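Long-range contact in pyridoxal phosphate homeostasis protein (Bifidobacterium adolescentis ATCC 15703, PDB 3CPG), which probably binds pyridoxal 5'-phosphate and takes part in keeping the level of this cofactor balanced in the cell: residues 58-69 with 86-97. Numbering follows the deposited sequence.
Sequences TRDIGEIMAAID and KAEGLARRCAER
Over one face of the Arg-93 guanidinium lies Met-65, its CG 3.8 Å above the plane and over the centre, while two waters sit in plane at the edge. Both accept from NH2; one donates to Gly-62 O, the other to Asp-69 OD2. Arginine suits this place: its flat end covers an apolar chain, its rim stays hydrated, and NH1 pairs with Glu-15. Arg-97 grips Asp-69 in a two-nitrogen salt bridge, opposite charges suiting an exposed surface: NE reaches OD1 (2.7 Å), tilted from the guanidinium plane, while NH2 comes from above the carboxylate plane to OD2, in the guanidinium plane. Inward, selenomethionine Met-65, bent about CB-CG (chi2 -52°), brings SE 3.8 Å from Cys-94 SG. Ile-61 fits as a knob among Lys-86, Gly-89, Leu-90 and Arg-93; its CD1 lies 3.7 Å from Gly-89 CA, where a CB would clash. Leu-90 CD2 meets Ile-64 CG2. Apolar Lys-86 methylenes run alongside Ile-61 in the opposite sense, and charged NZ donates a hydrogen bond to Arg-59 O (2.9 Å), in the carbonyl plane, with Glu-77 and Glu-82 as salt-bridge partners. A methionine here would probably leave that carbonyl without this N-H donor and both glutamates without this positive partner. Helix 61-69 and the 86-96 part of helix 80-96, 35° from parallel, are neighbours outside the TIM barrel; Ile-64 and Leu-90 rest on strand 75-77, Ile-68 and Cys-94 on strand 99-101, Ala-67 on helix 19-42.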
loop_
_atom_site.group_PDB
_atom_site.type_symbol
_atom_site.label_atom_id
_atom_site.label_comp_id
_atom_site.label_asym_id
_atom_site.label_seq_id
_atom_site.Cartn_x
_atom_site.Cartn_y
_atom_site.Cartn_z
ATOM N N THR A 58 -7.023 5.738 -11.581
ATOM C CA THR A 58 -8.067 6.244 -12.484
ATOM C C THR A 58 -9.058 7.226 -11.856
ATOM O O THR A 58 -10.006 7.661 -12.514
ATOM C CB THR A 58 -8.881 5.094 -13.146
ATOM O OG1 THR A 58 -9.851 4.588 -12.225
ATOM C CG2 THR A 58 -7.957 3.961 -13.572
ATOM N N ARG A 59 -8.847 7.583 -10.594
ATOM C CA ARG A 59 -9.752 8.522 -9.936
ATOM C C ARG A 59 -9.118 9.908 -9.961
ATOM O O ARG A 59 -7.896 10.030 -9.893
ATOM C CB ARG A 59 -10.004 8.094 -8.488
ATOM C CG ARG A 59 -10.320 6.616 -8.319
ATOM C CD ARG A 59 -11.516 6.169 -9.161
ATOM N NE ARG A 59 -11.688 4.720 -9.058
ATOM C CZ ARG A 59 -12.704 4.033 -9.574
ATOM N NH1 ARG A 59 -13.670 4.652 -10.242
ATOM N NH2 ARG A 59 -12.747 2.715 -9.422
ATOM N N ASP A 60 -9.936 10.954 -10.066
ATOM C CA ASP A 60 -9.374 12.301 -10.086
ATOM C C ASP A 60 -9.236 12.884 -8.685
ATOM O O ASP A 60 -9.673 12.284 -7.705
ATOM C CB ASP A 60 -10.195 13.249 -10.978
ATOM C CG ASP A 60 -11.623 13.438 -10.505
ATOM O OD1 ASP A 60 -11.866 13.438 -9.282
ATOM O OD2 ASP A 60 -12.503 13.618 -11.374
ATOM N N ILE A 61 -8.610 14.053 -8.601
ATOM C CA ILE A 61 -8.383 14.722 -7.323
ATOM C C ILE A 61 -9.665 14.943 -6.527
ATOM O O ILE A 61 -9.686 14.762 -5.307
ATOM C CB ILE A 61 -7.659 16.073 -7.547
ATOM C CG1 ILE A 61 -6.252 15.803 -8.083
ATOM C CG2 ILE A 61 -7.590 16.869 -6.250
ATOM C CD1 ILE A 61 -5.411 17.052 -8.321
ATOM N N GLY A 62 -10.733 15.335 -7.208
ATOM C CA GLY A 62 -11.987 15.557 -6.512
ATOM C C GLY A 62 -12.483 14.284 -5.850
ATOM O O GLY A 62 -12.933 14.299 -4.702
ATOM N N GLU A 63 -12.403 13.176 -6.582
ATOM C CA GLU A 63 -12.842 11.881 -6.073
ATOM C C GLU A 63 -11.998 11.434 -4.881
ATOM O O GLU A 63 -12.517 10.989 -3.858
ATOM C CB GLU A 63 -12.741 10.822 -7.177
ATOM C CG GLU A 63 -13.766 10.985 -8.287
ATOM C CD GLU A 63 -13.589 9.959 -9.395
ATOM O OE1 GLU A 63 -12.610 10.069 -10.162
ATOM O OE2 GLU A 63 -14.428 9.039 -9.493
ATOM N N ILE A 64 -10.686 11.536 -5.027
ATOM C CA ILE A 64 -9.781 11.124 -3.959
ATOM C C ILE A 64 -9.993 11.940 -2.692
ATOM O O ILE A 64 -10.006 11.390 -1.590
ATOM C CB ILE A 64 -8.311 11.247 -4.407
ATOM C CG1 ILE A 64 -8.075 10.336 -5.613
ATOM C CG2 ILE A 64 -7.372 10.883 -3.254
ATOM C CD1 ILE A 64 -6.713 10.497 -6.252
HETATM N N MSE A 65 -10.158 13.250 -2.838
HETATM C CA MSE A 65 -10.368 14.092 -1.670
HETATM C C MSE A 65 -11.710 13.808 -0.995
HETATM O O MSE A 65 -11.850 13.979 0.215
HETATM C CB MSE A 65 -10.248 15.571 -2.054
HETATM C CG MSE A 65 -8.815 15.978 -2.471
HETATM SE SE MSE A 65 -7.481 15.470 -1.167
HETATM C CE MSE A 65 -8.180 16.401 0.331
ATOM N N ALA A 66 -12.695 13.367 -1.769
ATOM C CA ALA A 66 -13.988 13.041 -1.180
ATOM C C ALA A 66 -13.762 11.832 -0.274
ATOM O O ALA A 66 -14.355 11.724 0.798
ATOM C CB ALA A 66 -15.016 12.713 -2.268
ATOM N N ALA A 67 -12.892 10.922 -0.712
ATOM C CA ALA A 67 -12.588 9.727 0.071
ATOM C C ALA A 67 -11.832 10.091 1.348
ATOM O O ALA A 67 -12.121 9.569 2.425
ATOM C CB ALA A 67 -11.766 8.749 -0.762
ATOM N N ILE A 68 -10.858 10.982 1.229
ATOM C CA ILE A 68 -10.092 11.398 2.397
ATOM C C ILE A 68 -10.999 12.137 3.370
ATOM O O ILE A 68 -10.932 11.913 4.576
ATOM C CB ILE A 68 -8.893 12.276 1.980
ATOM C CG1 ILE A 68 -7.806 11.374 1.386
ATOM C CG2 ILE A 68 -8.355 13.066 3.177
ATOM C CD1 ILE A 68 -6.716 12.116 0.622
ATOM N N ASP A 69 -11.865 13.000 2.849
ATOM C CA ASP A 69 -12.772 13.737 3.716
ATOM C C ASP A 69 -13.730 12.799 4.441
ATOM O O ASP A 69 -14.229 13.125 5.522
ATOM C CB ASP A 69 -13.571 14.773 2.917
ATOM C CG ASP A 69 -12.745 15.995 2.563
ATOM O OD1 ASP A 69 -11.841 16.347 3.350
ATOM O OD2 ASP A 69 -13.010 16.614 1.511
ATOM N N LYS A 86 -1.370 13.851 -10.383
ATOM C CA LYS A 86 -2.179 14.275 -9.237
ATOM C C LYS A 86 -1.446 14.763 -7.989
ATOM O O LYS A 86 -2.043 15.412 -7.133
ATOM C CB LYS A 86 -3.109 13.123 -8.826
ATOM C CG LYS A 86 -4.199 12.783 -9.835
ATOM C CD LYS A 86 -4.995 11.538 -9.442
ATOM C CE LYS A 86 -4.398 10.276 -10.062
ATOM N NZ LYS A 86 -5.186 9.047 -9.748
ATOM N N ALA A 87 -0.161 14.452 -7.882
ATOM C CA ALA A 87 0.626 14.822 -6.709
ATOM C C ALA A 87 0.508 16.266 -6.216
ATOM O O ALA A 87 0.226 16.503 -5.038
ATOM C CB ALA A 87 2.090 14.486 -6.952
ATOM N N GLU A 88 0.731 17.232 -7.102
ATOM C CA GLU A 88 0.672 18.634 -6.690
ATOM C C GLU A 88 -0.677 19.046 -6.107
ATOM O O GLU A 88 -0.740 19.607 -5.008
ATOM C CB GLU A 88 1.030 19.552 -7.865
ATOM C CG GLU A 88 1.204 21.006 -7.460
ATOM C CD GLU A 88 1.771 21.866 -8.577
ATOM O OE1 GLU A 88 1.138 21.952 -9.649
ATOM O OE2 GLU A 88 2.854 22.458 -8.378
ATOM N N GLY A 89 -1.752 18.771 -6.843
ATOM C CA GLY A 89 -3.082 19.128 -6.383
ATOM C C GLY A 89 -3.473 18.407 -5.108
ATOM O O GLY A 89 -4.055 19.000 -4.199
ATOM N N LEU A 90 -3.173 17.114 -5.041
ATOM C CA LEU A 90 -3.489 16.341 -3.850
ATOM C C LEU A 90 -2.785 16.904 -2.622
ATOM O O LEU A 90 -3.385 17.029 -1.555
ATOM C CB LEU A 90 -3.100 14.873 -4.043
ATOM C CG LEU A 90 -4.053 14.062 -4.927
ATOM C CD1 LEU A 90 -3.435 12.695 -5.237
ATOM C CD2 LEU A 90 -5.402 13.913 -4.214
ATOM N N ALA A 91 -1.512 17.250 -2.769
ATOM C CA ALA A 91 -0.770 17.784 -1.638
ATOM C C ALA A 91 -1.403 19.086 -1.165
ATOM O O ALA A 91 -1.569 19.298 0.035
ATOM C CB ALA A 91 0.695 18.011 -2.022
ATOM N N ARG A 92 -1.773 19.950 -2.108
ATOM C CA ARG A 92 -2.375 21.229 -1.746
ATOM C C ARG A 92 -3.697 21.024 -1.016
ATOM O O ARG A 92 -3.918 21.603 0.044
ATOM C CB ARG A 92 -2.614 22.102 -2.983
ATOM C CG ARG A 92 -2.919 23.557 -2.624
ATOM C CD ARG A 92 -3.575 24.336 -3.766
ATOM N NE ARG A 92 -5.005 24.051 -3.869
ATOM C CZ ARG A 92 -5.552 23.248 -4.775
ATOM N NH1 ARG A 92 -4.793 22.636 -5.676
ATOM N NH2 ARG A 92 -6.866 23.057 -4.781
ATOM N N ARG A 93 -4.571 20.201 -1.595
ATOM C CA ARG A 93 -5.874 19.914 -1.004
ATOM C C ARG A 93 -5.739 19.289 0.383
ATOM O O ARG A 93 -6.482 19.633 1.297
ATOM C CB ARG A 93 -6.682 18.979 -1.918
ATOM C CG ARG A 93 -7.173 19.636 -3.219
ATOM C CD ARG A 93 -8.319 20.610 -2.955
ATOM N NE ARG A 93 -9.546 19.938 -2.523
ATOM C CZ ARG A 93 -10.414 19.358 -3.348
ATOM N NH1 ARG A 93 -10.197 19.366 -4.657
ATOM N NH2 ARG A 93 -11.499 18.763 -2.865
ATOM N N CYS A 94 -4.798 18.365 0.540
ATOM C CA CYS A 94 -4.604 17.737 1.841
ATOM C C CYS A 94 -4.086 18.740 2.859
ATOM O O CYS A 94 -4.495 18.711 4.016
ATOM C CB CYS A 94 -3.641 16.553 1.738
ATOM S SG CYS A 94 -4.409 15.082 1.029
ATOM N N ALA A 95 -3.203 19.634 2.426
ATOM C CA ALA A 95 -2.648 20.644 3.321
ATOM C C ALA A 95 -3.756 21.548 3.852
ATOM O O ALA A 95 -3.799 21.873 5.038
ATOM C CB ALA A 95 -1.597 21.477 2.593
ATOM N N GLU A 96 -4.652 21.959 2.964
ATOM C CA GLU A 96 -5.763 22.818 3.359
ATOM C C GLU A 96 -6.649 22.112 4.381
ATOM O O GLU A 96 -7.238 22.751 5.259
ATOM C CB GLU A 96 -6.572 23.204 2.122
ATOM C CG GLU A 96 -5.836 24.178 1.222
ATOM C CD GLU A 96 -6.398 24.231 -0.180
ATOM O OE1 GLU A 96 -7.574 23.859 -0.373
ATOM O OE2 GLU A 96 -5.661 24.658 -1.093
ATOM N N ARG A 97 -6.736 20.791 4.263
ATOM C CA ARG A 97 -7.534 19.982 5.178
ATOM C C ARG A 97 -6.758 19.617 6.441
ATOM O O ARG A 97 -7.235 18.836 7.260
ATOM C CB ARG A 97 -8.000 18.700 4.487
ATOM C CG ARG A 97 -9.114 18.892 3.478
ATOM C CD ARG A 97 -10.410 19.315 4.152
ATOM N NE ARG A 97 -11.567 19.049 3.304
ATOM C CZ ARG A 97 -12.538 19.924 3.061
ATOM N NH1 ARG A 97 -12.496 21.137 3.599
ATOM N NH2 ARG A 97 -13.554 19.585 2.280
HETATM O O HOH W 1 -13.754 16.590 -3.580
HETATM O O HOH W 2 -11.320 18.427 0.058
#